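Local atomic coordinates of TRAP dicarboxylate transporter, DctP subunit (Anaerococcus prevoti, PDB entry 4N91), a protein that binds D-glucuronate, in either anomeric form, as the solute-binding component of what is probably a TRAP-type carbohydrate uptake system. Residues D104-F109 with P241-A246; H123-D126 with I130-P133; L111-A116 with K301-A306. All blocks are in the same frame, centred on the assembly; numbering follows the deposited sequence.

Contact 1: D104-F109 with P241-A246; sequences DVWEIF and PDIVIA. With BDP (beta-D-glucopyranuronic acid), chain C.
Trp106 reaches Ile243 with CZ3 and CH2 of its six-membered ring: CZ3 lies 3.9 Å from Ile243 CG2, with CG1 of the same isoleucine hardly farther off. The indole and the isoleucine meet at a slant, and both branches of Ile243 take part. At Trp106, CG stands anti to the carbonyl carbon (chi1 -63°), and the six-membered ring ends against Ile243, while NE1 points elsewhere, to a hydrogen bond with Thr138 OG1. Three residues on, Phe109 uses CB rather than its ring for the closest touch, 3.8 Å from CD of Pro241. Its ring carries CG2 of its own neighbour Ile108 over the centre of one face, 3.8 Å above the plane. All four touching residues are buried, and apolar contact alone joins the two segments. Strand 242-247, meanwhile, runs between 91-95 and 143-149 in the sheet, bonded through its backbone to both. Asp242 turns from the packing to the ligand: its OD1 is 2.7 Å from O3 of beta-D-glucuronate and its OD2 is 2.8 Å from O2, one carboxylate oxygen for each of two adjacent sugar hydroxyls. With Ile243 facing the loop and Asp242 facing the ligand, one strand of the central sheet here serves both the apolar core and the glucuronate pocket of this solute-binding protein.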
loop_
_atom_site.group_PDB
_atom_site.type_symbol
_atom_site.label_atom_id
_atom_site.label_comp_id
_atom_site.label_asym_id
_atom_site.label_seq_id
_atom_site.Cartn_x
_atom_site.Cartn_y
_atom_site.Cartn_z
ATOM N N ASP A 104 -4.414 -15.035 -4.739
ATOM C CA ASP A 104 -5.410 -14.719 -3.728
ATOM C C ASP A 104 -4.883 -14.667 -2.291
ATOM O O ASP A 104 -5.535 -14.086 -1.435
ATOM C CB ASP A 104 -6.613 -15.672 -3.814
ATOM C CG ASP A 104 -6.287 -17.112 -3.427
ATOM O OD1 ASP A 104 -5.221 -17.417 -2.845
ATOM O OD2 ASP A 104 -7.152 -17.979 -3.694
ATOM N N VAL A 105 -3.734 -15.271 -2.003
ATOM C CA VAL A 105 -3.264 -15.266 -0.630
ATOM C C VAL A 105 -2.888 -13.854 -0.153
ATOM O O VAL A 105 -2.883 -13.584 1.048
ATOM C CB VAL A 105 -2.114 -16.255 -0.389
ATOM C CG1 VAL A 105 -0.787 -15.680 -0.811
ATOM C CG2 VAL A 105 -2.073 -16.648 1.082
ATOM N N TRP A 106 -2.598 -12.943 -1.076
ATOM C CA TRP A 106 -2.290 -11.561 -0.649
ATOM C C TRP A 106 -3.498 -10.889 0.018
ATOM O O TRP A 106 -3.356 -9.885 0.726
ATOM C CB TRP A 106 -1.808 -10.690 -1.799
ATOM C CG TRP A 106 -0.538 -11.104 -2.458
ATOM C CD1 TRP A 106 -0.421 -11.896 -3.565
ATOM C CD2 TRP A 106 0.793 -10.714 -2.107
ATOM N NE1 TRP A 106 0.890 -12.030 -3.914
ATOM C CE2 TRP A 106 1.662 -11.333 -3.032
ATOM C CE3 TRP A 106 1.338 -9.908 -1.105
ATOM C CZ2 TRP A 106 3.042 -11.162 -2.990
ATOM C CZ3 TRP A 106 2.708 -9.754 -1.057
ATOM C CH2 TRP A 106 3.540 -10.371 -1.993
ATOM N N GLU A 107 -4.683 -11.446 -0.209
ATOM C CA GLU A 107 -5.931 -10.942 0.371
ATOM C C GLU A 107 -5.834 -10.719 1.854
ATOM O O GLU A 107 -6.564 -9.902 2.392
ATOM C CB GLU A 107 -7.048 -11.984 0.200
ATOM C CG GLU A 107 -7.689 -11.992 -1.121
ATOM C CD GLU A 107 -8.620 -13.169 -1.302
ATOM O OE1 GLU A 107 -8.501 -14.219 -0.580
ATOM O OE2 GLU A 107 -9.465 -13.051 -2.206
ATOM N N ILE A 108 -5.002 -11.501 2.530
ATOM C CA ILE A 108 -4.936 -11.439 3.992
ATOM C C ILE A 108 -4.737 -10.010 4.525
ATOM O O ILE A 108 -5.436 -9.581 5.456
ATOM C CB ILE A 108 -3.862 -12.418 4.556
ATOM C CG1 ILE A 108 -3.845 -12.407 6.084
ATOM C CG2 ILE A 108 -2.461 -12.114 4.032
ATOM C CD1 ILE A 108 -5.075 -12.920 6.709
ATOM N N PHE A 109 -3.798 -9.279 3.941
ATOM C CA PHE A 109 -3.493 -7.930 4.454
ATOM C C PHE A 109 -4.436 -6.844 3.918
ATOM O O PHE A 109 -4.282 -5.674 4.259
ATOM C CB PHE A 109 -2.051 -7.527 4.169
ATOM C CG PHE A 109 -1.031 -8.493 4.683
ATOM C CD1 PHE A 109 -1.077 -8.959 5.987
ATOM C CD2 PHE A 109 -0.018 -8.944 3.860
ATOM C CE1 PHE A 109 -0.126 -9.848 6.435
ATOM C CE2 PHE A 109 0.930 -9.841 4.322
ATOM C CZ PHE A 109 0.861 -10.300 5.593
ATOM N N PRO A 241 -0.178 -2.658 3.454
ATOM C CA PRO A 241 1.242 -2.429 3.183
ATOM C C PRO A 241 1.518 -2.213 1.714
ATOM O O PRO A 241 0.852 -2.807 0.863
ATOM C CB PRO A 241 1.912 -3.724 3.669
ATOM C CG PRO A 241 0.828 -4.785 3.538
ATOM C CD PRO A 241 -0.468 -4.049 3.851
ATOM N N ASP A 242 2.503 -1.382 1.414
ATOM C CA ASP A 242 3.121 -1.378 0.101
ATOM C C ASP A 242 4.163 -2.496 0.084
ATOM O O ASP A 242 4.867 -2.742 1.084
ATOM C CB ASP A 242 3.764 -0.018 -0.195
ATOM C CG ASP A 242 2.760 1.062 -0.536
ATOM O OD1 ASP A 242 1.658 0.746 -1.063
ATOM O OD2 ASP A 242 3.096 2.249 -0.314
ATOM N N ILE A 243 4.237 -3.202 -1.030
ATOM C CA ILE A 243 5.129 -4.347 -1.155
ATOM C C ILE A 243 6.171 -4.065 -2.223
ATOM O O ILE A 243 5.844 -3.608 -3.324
ATOM C CB ILE A 243 4.354 -5.614 -1.558
ATOM C CG1 ILE A 243 3.162 -5.837 -0.619
ATOM C CG2 ILE A 243 5.282 -6.824 -1.581
ATOM C CD1 ILE A 243 3.523 -6.137 0.833
ATOM N N VAL A 244 7.434 -4.313 -1.900
ATOM C CA VAL A 244 8.488 -4.244 -2.896
ATOM C C VAL A 244 8.604 -5.611 -3.527
ATOM O O VAL A 244 8.866 -6.601 -2.828
ATOM C CB VAL A 244 9.819 -3.852 -2.249
ATOM C CG1 VAL A 244 10.885 -3.666 -3.287
ATOM C CG2 VAL A 244 9.631 -2.583 -1.404
ATOM N N ILE A 245 8.354 -5.678 -4.830
ATOM C CA ILE A 245 8.417 -6.942 -5.538
ATOM C C ILE A 245 9.581 -6.935 -6.515
ATOM O O ILE A 245 9.917 -5.909 -7.088
ATOM C CB ILE A 245 7.081 -7.287 -6.278
ATOM C CG1 ILE A 245 6.728 -6.244 -7.329
ATOM C CG2 ILE A 245 5.944 -7.481 -5.288
ATOM C CD1 ILE A 245 5.597 -6.683 -8.259
ATOM N N ALA A 246 10.207 -8.094 -6.675
ATOM C CA ALA A 246 11.312 -8.252 -7.608
ATOM C C ALA A 246 11.026 -9.387 -8.593
ATOM O O ALA A 246 10.389 -10.384 -8.244
ATOM C CB ALA A 246 12.593 -8.535 -6.836
HETATM C C1 BDP C . -0.871 4.827 -1.370
HETATM C C2 BDP C . 0.011 3.679 -1.558
HETATM C C3 BDP C . 0.262 3.449 -3.021
HETATM C C4 BDP C . -0.961 3.220 -3.727
HETATM C C5 BDP C . -1.883 4.352 -3.489
HETATM C C6 BDP C . -3.285 4.095 -4.098
HETATM O O2 BDP C . 1.302 4.202 -1.051
HETATM O O3 BDP C . 1.178 2.319 -3.198
HETATM O O4 BDP C . -0.809 2.998 -5.034
HETATM O O5 BDP C . -2.097 4.556 -2.048
HETATM O O6A BDP C . -3.296 3.838 -5.321
HETATM O O1 BDP C . -1.284 4.809 0.020
HETATM O O6B BDP C . -4.300 4.377 -3.420
#

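Contact 2: H123-D126 with I130-P133; sequences HVMD and IVKP
Val124 and Ile130 meet through methyl groups, and this pair, with Met125 (a selenomethionine) and Val131, makes up the apolar part of the contact. CG1 of Val124 faces two methyls of the isoleucine, 4.1 Å from both CD1 and CG2, the side chains crossing at about a right angle. Met125 sets off from the backbone away from the other helix, but bends at chi2 (-51°) and again at chi3 (-58°), which brings its CE round to 3.9 Å from CG1 of Val131.

The second kind of contact is methyl against backbone. Val131 CG1 lies 3.4 Å from the carbonyl oxygen of Met125, in the last turn of helix 118-125, and also 3.8 Å from Val124 O; its CG2 approaches Met125 O as well. No hydrogen bond passes between the segments. Asp126, which ends the first segment, forms a salt bridge with Arg274 and accepts a hydrogen bond from Trp148.

Because the two helices touch mainly through methyls and carbonyl oxygens, their mutual position probably rests on shape and the burial of apolar surface rather than on directed bonds, with the short connection from Asp126 to Ile130 keeping them close.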
loop_
_atom_site.group_PDB
_atom_site.type_symbol
_atom_site.label_atom_id
_atom_site.label_comp_id
_atom_site.label_asym_id
_atom_site.label_seq_id
_atom_site.Cartn_x
_atom_site.Cartn_y
_atom_site.Cartn_z
ATOM N N HIS A 123 4.665 -5.328 13.597
ATOM C CA HIS A 123 5.254 -6.571 14.064
ATOM C C HIS A 123 4.857 -7.734 13.172
ATOM O O HIS A 123 5.664 -8.622 12.928
ATOM C CB HIS A 123 4.872 -6.848 15.513
ATOM C CG HIS A 123 5.720 -6.103 16.494
ATOM N ND1 HIS A 123 5.390 -4.849 16.967
ATOM C CD2 HIS A 123 6.912 -6.417 17.053
ATOM C CE1 HIS A 123 6.331 -4.438 17.801
ATOM N NE2 HIS A 123 7.266 -5.369 17.867
ATOM N N VAL A 124 3.614 -7.721 12.697
ATOM C CA VAL A 124 3.164 -8.712 11.733
ATOM C C VAL A 124 4.002 -8.686 10.456
ATOM O O VAL A 124 4.480 -9.729 10.016
ATOM C CB VAL A 124 1.652 -8.565 11.412
ATOM C CG1 VAL A 124 1.266 -9.348 10.157
ATOM C CG2 VAL A 124 0.828 -9.040 12.607
HETATM N N MSE A 125 4.213 -7.500 9.882
HETATM C CA MSE A 125 4.902 -7.367 8.605
HETATM C C MSE A 125 6.387 -7.701 8.754
HETATM O O MSE A 125 7.043 -8.036 7.764
HETATM C CB MSE A 125 4.725 -5.943 8.049
HETATM C CG MSE A 125 3.290 -5.556 7.766
HETATM SE SE MSE A 125 2.310 -6.856 6.668
HETATM C CE MSE A 125 3.479 -6.879 5.068
ATOM N N ASP A 126 6.903 -7.605 9.982
ATOM C CA ASP A 126 8.304 -7.898 10.259
ATOM C C ASP A 126 8.505 -9.370 10.677
ATOM O O ASP A 126 9.616 -9.778 10.957
ATOM C CB ASP A 126 8.842 -6.988 11.365
ATOM C CG ASP A 126 9.150 -5.589 10.879
ATOM O OD1 ASP A 126 9.348 -5.405 9.656
ATOM O OD2 ASP A 126 9.214 -4.682 11.726
ATOM N N ILE A 130 5.126 -15.131 8.990
ATOM C CA ILE A 130 3.889 -14.675 8.388
ATOM C C ILE A 130 4.117 -14.200 6.957
ATOM O O ILE A 130 3.396 -14.609 6.070
ATOM C CB ILE A 130 3.241 -13.538 9.214
ATOM C CG1 ILE A 130 2.842 -14.068 10.591
ATOM C CG2 ILE A 130 2.017 -12.967 8.486
ATOM C CD1 ILE A 130 2.201 -13.043 11.534
ATOM N N VAL A 131 5.083 -13.308 6.726
ATOM C CA VAL A 131 5.165 -12.680 5.393
ATOM C C VAL A 131 5.844 -13.547 4.330
ATOM O O VAL A 131 5.478 -13.477 3.164
ATOM C CB VAL A 131 5.807 -11.264 5.428
ATOM C CG1 VAL A 131 4.957 -10.331 6.257
ATOM C CG2 VAL A 131 7.251 -11.311 5.952
ATOM N N LYS A 132 6.811 -14.382 4.698
ATOM C CA LYS A 132 7.546 -15.096 3.659
ATOM C C LYS A 132 6.690 -15.989 2.760
ATOM O O LYS A 132 6.860 -15.966 1.548
ATOM C CB LYS A 132 8.746 -15.853 4.236
ATOM C CG LYS A 132 10.057 -15.193 3.820
ATOM C CD LYS A 132 11.177 -15.244 4.864
ATOM C CE LYS A 132 12.419 -14.538 4.299
ATOM N NZ LYS A 132 13.581 -14.474 5.231
ATOM N N PRO A 133 5.750 -16.758 3.336
ATOM C CA PRO A 133 4.878 -17.580 2.484
ATOM C C PRO A 133 4.013 -16.744 1.550
ATOM O O PRO A 133 3.721 -17.177 0.430
ATOM C CB PRO A 133 3.996 -18.319 3.492
ATOM C CG PRO A 133 4.770 -18.320 4.721
ATOM C CD PRO A 133 5.567 -17.061 4.758
#

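Contact 3: L111-A116 with K301-A306; sequences LPYLFA and KPFVDA
Tyr113 lays one face of its ring against CG2 of Val304, which stands 3.6 Å from the ring centroid and only 6° off the ring normal: a CH-pi contact with the methyl almost exactly over the centre. That methyl is nearly equidistant from the ring atoms, from 3.7 Å at CG to 4.0 Å at CZ. The valine places it there with CG2 anti to its carbonyl carbon, CG1 taking the position anti to the backbone N (chi1 174°). Farther along the tyrosine, CE2 passes 3.8 Å from the backbone N of Val304, so the ring lies against the helix backbone as well as the side chain. At the phenol end, OH comes 3.2 Å from CB of Phe303. The phenylalanine ring then leads off from the tyrosine toward Val163 and Pro166. The hydroxyl has its polar partner elsewhere, in a hydrogen bond with the backbone O of Asp235 on strand 231-238, where Tyr113 also shares a backbone bond with His237. At the start of helix 301-317, on the side pointing away from the tyrosine, Lys301 NZ bridges one turn on to Asp305 OD2 at 3.1 Å, meeting the syn lone pair of that oxygen. Between the two segments, then, the chemistry is mainly a ring face on a methyl, with the phenol end against Phe303 CB and no hydrogen bond; the bond to Asp235 probably helps hold that end in place.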
loop_
_atom_site.group_PDB
_atom_site.type_symbol
_atom_site.label_atom_id
_atom_site.label_comp_id
_atom_site.label_asym_id
_atom_site.label_seq_id
_atom_site.Cartn_x
_atom_site.Cartn_y
_atom_site.Cartn_z
ATOM N N LEU A 111 -7.771 -7.184 4.426
ATOM C CA LEU A 111 -8.967 -7.283 5.255
ATOM C C LEU A 111 -9.159 -5.998 6.059
ATOM O O LEU A 111 -8.226 -5.510 6.665
ATOM C CB LEU A 111 -8.859 -8.471 6.215
ATOM C CG LEU A 111 -8.824 -9.853 5.556
ATOM C CD1 LEU A 111 -8.610 -10.950 6.605
ATOM C CD2 LEU A 111 -10.111 -10.080 4.785
ATOM N N PRO A 112 -10.380 -5.455 6.078
ATOM C CA PRO A 112 -10.661 -4.278 6.898
ATOM C C PRO A 112 -10.620 -4.584 8.390
ATOM O O PRO A 112 -10.996 -5.693 8.821
ATOM C CB PRO A 112 -12.090 -3.896 6.498
ATOM C CG PRO A 112 -12.386 -4.670 5.265
ATOM C CD PRO A 112 -11.557 -5.892 5.314
ATOM N N TYR A 113 -10.139 -3.607 9.153
ATOM C CA TYR A 113 -10.104 -3.683 10.603
ATOM C C TYR A 113 -9.446 -4.966 11.066
ATOM O O TYR A 113 -9.927 -5.649 11.972
ATOM C CB TYR A 113 -11.514 -3.522 11.159
ATOM C CG TYR A 113 -12.074 -2.176 10.807
ATOM C CD1 TYR A 113 -11.549 -1.026 11.375
ATOM C CD2 TYR A 113 -13.088 -2.035 9.877
ATOM C CE1 TYR A 113 -12.041 0.220 11.046
ATOM C CE2 TYR A 113 -13.588 -0.804 9.544
ATOM C CZ TYR A 113 -13.054 0.326 10.122
ATOM O OH TYR A 113 -13.536 1.576 9.774
ATOM N N LEU A 114 -8.317 -5.259 10.441
ATOM C CA LEU A 114 -7.583 -6.477 10.710
ATOM C C LEU A 114 -6.633 -6.263 11.865
ATOM O O LEU A 114 -6.535 -7.109 12.759
ATOM C CB LEU A 114 -6.812 -6.909 9.461
ATOM C CG LEU A 114 -5.858 -8.074 9.648
ATOM C CD1 LEU A 114 -6.651 -9.325 10.014
ATOM C CD2 LEU A 114 -5.046 -8.269 8.376
ATOM N N PHE A 115 -5.938 -5.129 11.877
ATOM C CA PHE A 115 -4.932 -4.897 12.913
ATOM C C PHE A 115 -5.425 -4.012 14.049
ATOM O O PHE A 115 -6.091 -2.993 13.827
ATOM C CB PHE A 115 -3.693 -4.267 12.294
ATOM C CG PHE A 115 -3.093 -5.087 11.190
ATOM C CD1 PHE A 115 -2.463 -6.290 11.482
ATOM C CD2 PHE A 115 -3.142 -4.653 9.890
ATOM C CE1 PHE A 115 -1.905 -7.049 10.468
ATOM C CE2 PHE A 115 -2.583 -5.398 8.872
ATOM C CZ PHE A 115 -1.962 -6.609 9.171
ATOM N N ALA A 116 -5.091 -4.391 15.273
ATOM C CA ALA A 116 -5.596 -3.654 16.428
ATOM C C ALA A 116 -4.890 -2.315 16.581
ATOM O O ALA A 116 -5.459 -1.373 17.141
ATOM C CB ALA A 116 -5.432 -4.483 17.692
ATOM N N LYS A 301 -17.117 1.969 15.164
ATOM C CA LYS A 301 -17.914 0.737 15.300
ATOM C C LYS A 301 -18.916 0.495 14.157
ATOM O O LYS A 301 -19.025 -0.627 13.655
ATOM C CB LYS A 301 -18.623 0.683 16.656
ATOM C CG LYS A 301 -19.478 -0.571 16.813
ATOM C CD LYS A 301 -19.830 -0.862 18.269
ATOM C CE LYS A 301 -20.736 -2.076 18.364
ATOM N NZ LYS A 301 -20.104 -3.288 17.790
ATOM N N PRO A 302 -19.638 1.541 13.715
ATOM C CA PRO A 302 -20.570 1.265 12.619
ATOM C C PRO A 302 -19.870 0.841 11.316
ATOM O O PRO A 302 -20.434 0.053 10.546
ATOM C CB PRO A 302 -21.313 2.585 12.454
ATOM C CG PRO A 302 -21.269 3.191 13.802
ATOM C CD PRO A 302 -19.906 2.844 14.340
ATOM N N PHE A 303 -18.658 1.332 11.077
ATOM C CA PHE A 303 -17.901 0.916 9.893
ATOM C C PHE A 303 -17.482 -0.547 10.065
ATOM O O PHE A 303 -17.658 -1.365 9.170
ATOM C CB PHE A 303 -16.682 1.803 9.661
ATOM C CG PHE A 303 -17.021 3.229 9.299
ATOM C CD1 PHE A 303 -17.138 3.616 7.970
ATOM C CD2 PHE A 303 -17.214 4.177 10.280
ATOM C CE1 PHE A 303 -17.452 4.908 7.625
ATOM C CE2 PHE A 303 -17.525 5.499 9.945
ATOM C CZ PHE A 303 -17.636 5.865 8.610
ATOM N N VAL A 304 -16.961 -0.875 11.242
ATOM C CA VAL A 304 -16.513 -2.238 11.539
ATOM C C VAL A 304 -17.657 -3.204 11.297
ATOM O O VAL A 304 -17.503 -4.203 10.616
ATOM C CB VAL A 304 -16.031 -2.351 12.993
ATOM C CG1 VAL A 304 -15.712 -3.795 13.347
ATOM C CG2 VAL A 304 -14.805 -1.458 13.221
ATOM N N ASP A 305 -18.826 -2.886 11.838
ATOM C CA ASP A 305 -19.965 -3.793 11.750
ATOM C C ASP A 305 -20.461 -3.933 10.305
ATOM O O ASP A 305 -20.839 -5.037 9.874
ATOM C CB ASP A 305 -21.093 -3.303 12.667
ATOM C CG ASP A 305 -20.748 -3.443 14.155
ATOM O OD1 ASP A 305 -19.798 -4.172 14.498
ATOM O OD2 ASP A 305 -21.430 -2.819 14.985
ATOM N N ALA A 306 -20.427 -2.841 9.540
ATOM C CA ALA A 306 -20.897 -2.865 8.157
ATOM C C ALA A 306 -20.032 -3.760 7.283
ATOM O O ALA A 306 -20.537 -4.410 6.369
ATOM C CB ALA A 306 -20.921 -1.467 7.558
#

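Overall arrangement
Contacts 1 and 2 lie close together, their centres about 10 Å apart, while contact 3 is about 19 and 21 Å from them. Segments 104-109 and 111-116 belong to one loop between helices 96-99 and 118-125, followed by 123-126 and 130-133, then 241-246, whose residues from Asp242 on are strand, and helix residues 301-306. Contact 2 is thus nested inside the spans of both others, and contacts 1 and 3 interlock along the chain. Phe109 joins contacts 1 and 2 by packing on Val124 and Met125; Phe115 touches Phe109 and Val124. One loop therefore ties the five-stranded sheet carrying Asp242 to helix 301-317 beside strand 231-238 of the four-stranded sheet.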